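Local coordinates for protein esterase (Alcaligenes sp., PDB 1QLW) that probably hydrolyses carboxylic esters, as a bacterial esterase with the alpha/beta-hydrolase fold, at residues A[89-94]-A[308-313]; A[192-195]-A[199-202]; A[250-255]-A[267-272]. All coordinates share one frame; numbering follows the deposited sequence.

Contact 1 (A[89-94]-A[308-313]); sequences DEYFLR and QVADLI
Ala-310 of helix 306-319 puts its methyl against both Tyr-91 and Phe-92 of helix 88-94. In the alpha/beta-hydrolase fold these are two of the helices laid over the central sheet; here they cross at -49°, with the short axes 11.0 Å apart at their closest. The small alanine lets the two aromatic side chains come right up to the second helix: its CB lies 3.7 Å from Tyr-91 CD2, and 4.0 Å from CE1 at the edge of the Phe-92 ring. Trp-88, one turn before Phe-92, rests on Ala-310 as well. Next along, Asp-311 supplies the polar part. Tyr-91 donates its hydroxyl proton to the carboxylate, OH to Asp-311 OD1 at 2.6 Å, on the syn side and somewhat out of the carboxylate plane. With CG of Tyr-91 anti to its main-chain nitrogen (chi1 -170°), the ring reaches over to the second helix and presents its edge to OD1, while ring and carboxylate planes stand 35° apart. Lys-95 adds a long, weak ion pair to the same oxygen, and Pro-6 touches both partners. A phenylalanine in place of Tyr-91 would probably leave the Asp-311 carboxylate without its hydroxyl partner. Ile-313, a turn after Ala-310, leans on Trp-88, and its CG2 stops 5.0 Å from Phe-92 CZ.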
# COMPACT_ATOMS: atom_id res chain seq x y z
N ASP A 89 -5.18 14.06 0.79
CA ASP A 89 -4.47 13.72 2.03
C ASP A 89 -3.54 14.84 2.47
O ASP A 89 -3.64 15.39 3.58
CB ASP A 89 -3.75 12.43 1.71
CG ASP A 89 -3.02 11.93 2.89
OD1 ASP A 89 -3.27 12.33 4.04
OD2 ASP A 89 -2.15 11.07 2.60
N GLU A 90 -2.64 15.28 1.57
CA GLU A 90 -1.72 16.35 1.89
C GLU A 90 -2.46 17.65 2.14
O GLU A 90 -2.10 18.41 3.05
CB GLU A 90 -0.73 16.54 0.73
CG GLU A 90 0.25 17.66 1.00
CD GLU A 90 1.32 17.89 -0.03
OE1 GLU A 90 1.44 17.08 -0.97
OE2 GLU A 90 2.04 18.91 0.09
N TYR A 91 -3.48 17.95 1.36
CA TYR A 91 -4.22 19.20 1.54
C TYR A 91 -4.88 19.24 2.91
O TYR A 91 -4.82 20.25 3.62
CB TYR A 91 -5.25 19.38 0.44
CG TYR A 91 -5.87 20.75 0.44
CD1 TYR A 91 -5.10 21.87 0.17
CD2 TYR A 91 -7.23 20.93 0.61
CE1 TYR A 91 -5.68 23.12 0.08
CE2 TYR A 91 -7.82 22.17 0.53
CZ TYR A 91 -7.04 23.27 0.25
OH TYR A 91 -7.59 24.53 0.12
N PHE A 92 -5.50 18.12 3.32
CA PHE A 92 -6.15 18.07 4.62
C PHE A 92 -5.14 18.29 5.73
O PHE A 92 -5.41 19.02 6.70
CB PHE A 92 -6.88 16.75 4.81
CG PHE A 92 -8.12 16.56 3.97
CD1 PHE A 92 -8.60 17.48 3.06
CD2 PHE A 92 -8.84 15.39 4.10
CE1 PHE A 92 -9.73 17.26 2.32
CE2 PHE A 92 -10.00 15.16 3.37
CZ PHE A 92 -10.45 16.10 2.47
N LEU A 93 -3.95 17.69 5.61
CA LEU A 93 -2.89 17.89 6.60
C LEU A 93 -2.51 19.36 6.68
O LEU A 93 -2.35 19.93 7.77
CB LEU A 93 -1.65 17.08 6.21
CG LEU A 93 -1.82 15.59 6.28
CD1 LEU A 93 -0.66 14.88 5.63
CD2 LEU A 93 -1.96 15.15 7.73
N ARG A 94 -2.37 20.02 5.52
CA ARG A 94 -2.01 21.43 5.45
C ARG A 94 -3.10 22.32 6.02
O ARG A 94 -2.82 23.42 6.52
CB ARG A 94 -1.66 21.82 4.02
CG ARG A 94 -0.33 21.23 3.57
CD ARG A 94 -0.02 21.60 2.13
NE ARG A 94 1.27 21.06 1.71
CZ ARG A 94 2.44 21.68 1.90
NH1 ARG A 94 2.51 22.86 2.50
NH2 ARG A 94 3.54 21.07 1.50
N GLN A 308 -10.74 23.08 -4.77
CA GLN A 308 -12.00 23.79 -4.66
C GLN A 308 -13.04 22.86 -4.01
O GLN A 308 -13.81 23.25 -3.13
CB GLN A 308 -12.48 24.23 -6.03
CG GLN A 308 -13.79 24.99 -6.04
CD GLN A 308 -14.29 25.38 -7.40
OE1 GLN A 308 -14.91 26.45 -7.56
NE2 GLN A 308 -14.07 24.56 -8.40
N VAL A 309 -13.09 21.61 -4.48
CA VAL A 309 -14.02 20.62 -3.93
C VAL A 309 -13.66 20.34 -2.48
O VAL A 309 -14.53 20.29 -1.59
CB VAL A 309 -14.07 19.36 -4.78
CG1 VAL A 309 -15.00 18.33 -4.15
CG2 VAL A 309 -14.48 19.67 -6.21
N ALA A 310 -12.37 20.16 -2.20
CA ALA A 310 -11.94 19.92 -0.82
C ALA A 310 -12.37 21.06 0.11
O ALA A 310 -12.81 20.80 1.24
CB ALA A 310 -10.44 19.73 -0.74
N ASP A 311 -12.23 22.31 -0.33
CA ASP A 311 -12.63 23.43 0.51
C ASP A 311 -14.11 23.38 0.85
O ASP A 311 -14.49 23.70 1.97
CB ASP A 311 -12.30 24.76 -0.15
CG ASP A 311 -10.85 25.14 -0.01
OD1 ASP A 311 -10.10 24.45 0.72
OD2 ASP A 311 -10.45 26.15 -0.62
N LEU A 312 -14.96 23.00 -0.09
CA LEU A 312 -16.40 22.88 0.20
C LEU A 312 -16.62 21.84 1.28
O LEU A 312 -17.44 22.03 2.18
CB LEU A 312 -17.16 22.54 -1.07
CG LEU A 312 -17.29 23.69 -2.07
CD1 LEU A 312 -17.71 23.16 -3.43
CD2 LEU A 312 -18.30 24.72 -1.58
N ILE A 313 -15.95 20.70 1.17
CA ILE A 313 -16.11 19.63 2.15
C ILE A 313 -15.56 20.04 3.51
O ILE A 313 -16.21 19.82 4.54
CB ILE A 313 -15.42 18.35 1.62
CG1 ILE A 313 -16.21 17.82 0.41
CG2 ILE A 313 -15.31 17.30 2.71
CD1 ILE A 313 -15.49 16.69 -0.32

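Contact 2 (A[192-195]-A[199-202]); sequences KLAI and GTVL
The methyl of Ala-194 sits against the methyl branch of Thr-200, with CB and CG2 3.8 Å apart. This is the tight spot where helix 185-197 packs on the strand that directly follows it, 200-205, an interior strand of the alpha/beta-hydrolase sheet. In this family the strand at that place normally leads into the nucleophile elbow. Strands 65-68 and 223-229 flank it, and the helix lies across its beginning. Thr-200 divides its two branches between these neighbours. With OG1 anti to the backbone nitrogen (chi1 -177°), the hydroxyl bonds to Pro-64 O and Thr-66 OG1, which settles the polar end inside the sheet and turns CG2 to the alanine. Leu-202 belongs to the looser part: its CD2 comes only to 5.1 Å from Ala-194 CB, and its side chain also touches Thr-66 and Ile-68. The main-chain link is slack too. Gly-199 N points at Ala-194 O over 3.4 Å, a weak but fairly straight bond (159°) spanning five residues at the end of the helix. At the backbone angles of Gly-199, a side chain would jam into the preceding carbonyl oxygen. The outer side of the helix differs again: Lys-192 is exposed, though its side chain touches Val-23, and Ile-195 points away from the strand and touches Asn-219 and Lys-221. Back on the tight side, Thr-200 CG2 also lies 3.9 Å from Ala-194 CA.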
# COMPACT_ATOMS: atom_id res chain seq x y z
N LYS A 192 -13.59 -0.18 14.93
CA LYS A 192 -12.46 -0.29 15.85
C LYS A 192 -11.59 0.95 15.76
O LYS A 192 -11.11 1.45 16.78
CB LYS A 192 -11.67 -1.55 15.51
CG LYS A 192 -12.40 -2.83 15.86
CD LYS A 192 -11.61 -4.07 15.46
CE LYS A 192 -12.28 -5.30 16.08
NZ LYS A 192 -11.55 -6.55 15.76
N LEU A 193 -11.31 1.43 14.53
CA LEU A 193 -10.50 2.63 14.38
C LEU A 193 -11.15 3.85 15.00
O LEU A 193 -10.50 4.62 15.71
CB LEU A 193 -10.19 2.85 12.90
CG LEU A 193 -9.35 4.09 12.57
CD1 LEU A 193 -7.99 4.05 13.23
CD2 LEU A 193 -9.21 4.27 11.07
N ALA A 194 -12.44 4.05 14.73
CA ALA A 194 -13.14 5.21 15.29
C ALA A 194 -13.10 5.20 16.82
O ALA A 194 -12.95 6.26 17.45
CB ALA A 194 -14.56 5.28 14.77
N ILE A 195 -13.29 4.03 17.41
CA ILE A 195 -13.25 3.91 18.87
C ILE A 195 -11.86 4.21 19.38
O ILE A 195 -11.68 4.92 20.37
CB ILE A 195 -13.75 2.52 19.28
CG1 ILE A 195 -15.25 2.40 18.97
CG2 ILE A 195 -13.50 2.23 20.75
CD1 ILE A 195 -15.77 0.97 19.03
N GLY A 199 -13.25 9.60 18.02
CA GLY A 199 -13.89 10.65 17.25
C GLY A 199 -13.17 10.94 15.95
O GLY A 199 -12.10 11.55 15.95
N THR A 200 -13.74 10.50 14.85
CA THR A 200 -13.18 10.75 13.53
C THR A 200 -14.30 11.02 12.55
O THR A 200 -15.44 10.55 12.70
CB THR A 200 -12.33 9.54 13.05
OG1 THR A 200 -11.72 9.82 11.78
CG2 THR A 200 -13.12 8.26 12.92
N VAL A 201 -13.98 11.79 11.53
CA VAL A 201 -14.86 12.03 10.41
C VAL A 201 -14.52 10.93 9.39
O VAL A 201 -13.38 10.87 8.93
CB VAL A 201 -14.64 13.39 9.77
CG1 VAL A 201 -15.47 13.57 8.51
CG2 VAL A 201 -14.92 14.50 10.79
N LEU A 202 -15.48 10.10 9.00
CA LEU A 202 -15.27 9.06 8.00
C LEU A 202 -15.61 9.62 6.63
O LEU A 202 -16.74 10.07 6.44
CB LEU A 202 -16.13 7.83 8.30
CG LEU A 202 -15.89 7.14 9.65
CD1 LEU A 202 -16.85 5.97 9.83
CD2 LEU A 202 -14.46 6.67 9.83

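Contact 3 (A[250-255]-A[267-272]); sequences VVFGDH and KACHAF
The Phe-252 ring turns an edge, not a face, to Cys-269: SG lies 82° off the ring normal and 5.1 Å from the ring centroid, a sulfur-aromatic contact made at the ring edge, near its plane. The sulfur touches two neighbouring ring carbons, with SG 3.9 Å from CE1 of Phe-252 and almost as near to CZ. It is brought there by a first torsion that sets SG anti to the carbonyl carbon (chi1 -75°). Leu-266 and Glu-230 also touch the Phe-252 side chain. The other flat groups look elsewhere: Phe-272 meets Phe-213 edge-to-face, and His-255 stacks on Phe-155. Val-250, two residues before Phe-252 and on the same side of the strand, sets its CG1 4.2 Å from Cys-269 CB, so Cys-269 rests on both side chains, CB on the valine and SG at the ring edge. Strand 248-252 and helix 263-278 are the first two members of a beta-alpha-beta unit completed by strand 283-287, whose Leu-285 also touches Cys-269. The sulfur is not a thiol; a disulfide to Cys-234 ties the helix to the segment after strand 223-229. Past the strand, Asp-254 turns its carboxylate onto the peptide N-H of the next residue: OD1 accepts His-255 N at 2.8 Å from above the carboxylate plane, while OD2 takes Gly-295 N.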
# COMPACT_ATOMS: atom_id res chain seq x y z
N VAL A 250 -23.21 14.14 1.53
CA VAL A 250 -23.05 13.27 0.36
C VAL A 250 -22.73 14.21 -0.80
O VAL A 250 -23.45 15.19 -1.01
CB VAL A 250 -24.29 12.41 0.10
CG1 VAL A 250 -24.16 11.66 -1.22
CG2 VAL A 250 -24.54 11.47 1.27
N VAL A 251 -21.68 13.93 -1.57
CA VAL A 251 -21.22 14.83 -2.62
C VAL A 251 -21.31 14.15 -3.98
O VAL A 251 -20.82 13.03 -4.16
CB VAL A 251 -19.76 15.26 -2.38
CG1 VAL A 251 -19.36 16.33 -3.40
CG2 VAL A 251 -19.55 15.78 -0.97
N PHE A 252 -21.91 14.84 -4.95
CA PHE A 252 -21.99 14.37 -6.33
C PHE A 252 -21.44 15.41 -7.29
O PHE A 252 -21.61 16.61 -7.10
CB PHE A 252 -23.41 13.98 -6.77
CG PHE A 252 -23.81 12.59 -6.32
CD1 PHE A 252 -24.30 12.32 -5.06
CD2 PHE A 252 -23.72 11.54 -7.22
CE1 PHE A 252 -24.66 11.03 -4.69
CE2 PHE A 252 -24.05 10.25 -6.85
CZ PHE A 252 -24.54 9.98 -5.58
N GLY A 253 -20.79 14.91 -8.34
CA GLY A 253 -20.23 15.70 -9.39
C GLY A 253 -21.16 15.97 -10.56
O GLY A 253 -22.37 16.17 -10.40
N ASP A 254 -20.58 16.00 -11.75
CA ASP A 254 -21.29 16.37 -12.96
C ASP A 254 -21.40 15.26 -13.97
O ASP A 254 -20.89 14.15 -13.78
CB ASP A 254 -20.64 17.63 -13.55
CG ASP A 254 -21.54 18.54 -14.35
OD1 ASP A 254 -22.73 18.24 -14.57
OD2 ASP A 254 -21.02 19.60 -14.76
N HIS A 255 -22.14 15.54 -15.05
CA HIS A 255 -22.42 14.58 -16.10
C HIS A 255 -23.12 13.35 -15.53
O HIS A 255 -23.02 12.25 -16.07
CB HIS A 255 -21.21 14.17 -16.93
CG HIS A 255 -20.65 15.28 -17.75
ND1 HIS A 255 -21.19 15.63 -18.97
CD2 HIS A 255 -19.59 16.10 -17.55
CE1 HIS A 255 -20.49 16.64 -19.47
NE2 HIS A 255 -19.52 16.95 -18.63
N LYS A 267 -30.49 10.11 -7.14
CA LYS A 267 -31.88 10.17 -6.68
C LYS A 267 -32.09 9.45 -5.35
O LYS A 267 -32.75 9.94 -4.43
CB LYS A 267 -32.74 9.53 -7.76
CG LYS A 267 -34.23 9.70 -7.72
CD LYS A 267 -34.75 9.25 -9.10
CE LYS A 267 -36.23 8.93 -8.99
NZ LYS A 267 -36.72 8.43 -10.30
N ALA A 268 -31.53 8.24 -5.24
CA ALA A 268 -31.65 7.46 -4.02
C ALA A 268 -30.96 8.16 -2.85
O ALA A 268 -31.45 8.09 -1.73
CB ALA A 268 -31.06 6.07 -4.21
N CYS A 269 -29.82 8.80 -3.11
CA CYS A 269 -29.15 9.52 -2.02
C CYS A 269 -29.99 10.69 -1.55
O CYS A 269 -30.04 10.95 -0.35
CB CYS A 269 -27.75 9.91 -2.46
SG CYS A 269 -26.63 8.50 -2.48
N HIS A 270 -30.70 11.38 -2.44
CA HIS A 270 -31.63 12.41 -1.99
C HIS A 270 -32.71 11.82 -1.09
O HIS A 270 -33.08 12.45 -0.10
CB HIS A 270 -32.33 13.09 -3.16
CG HIS A 270 -31.52 14.17 -3.81
ND1 HIS A 270 -31.17 15.33 -3.17
CD2 HIS A 270 -31.05 14.25 -5.08
CE1 HIS A 270 -30.53 16.11 -4.02
NE2 HIS A 270 -30.43 15.47 -5.18
N ALA A 271 -33.24 10.66 -1.43
CA ALA A 271 -34.31 10.07 -0.61
C ALA A 271 -33.77 9.85 0.80
O ALA A 271 -34.48 10.07 1.78
CB ALA A 271 -34.85 8.82 -1.24
N PHE A 272 -32.55 9.35 0.91
CA PHE A 272 -31.90 9.15 2.19
C PHE A 272 -31.74 10.45 2.95
O PHE A 272 -32.13 10.53 4.11
CB PHE A 272 -30.53 8.47 1.96
CG PHE A 272 -29.60 8.56 3.13
CD1 PHE A 272 -29.93 8.03 4.36
CD2 PHE A 272 -28.40 9.23 2.93
CE1 PHE A 272 -29.02 8.17 5.41
CE2 PHE A 272 -27.50 9.34 3.97
CZ PHE A 272 -27.84 8.83 5.19

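How the contacts relate
Contacts 2 and 3 are made by buried residues; contact 1 is buried too, except for Asp-311, which is partly exposed. Contact 1 joins two helices distant in sequence and closes a loop that contains the other two; contacts 2 and 3 each set a helix against a strand close to it in the chain, and both strands belong to the same sheet. Contact 1 reaches contact 3 directly, Ile-313 CG1 packing 4.2 Å from Val-251 CG2, whereas contact 2 touches neither. The chemistry differs too: a hydroxyl-carboxylate bond beside aromatic packing in contact 1, methyl packing with a weak main-chain bond in contact 2, disulfide sulfur against a ring edge in contact 3.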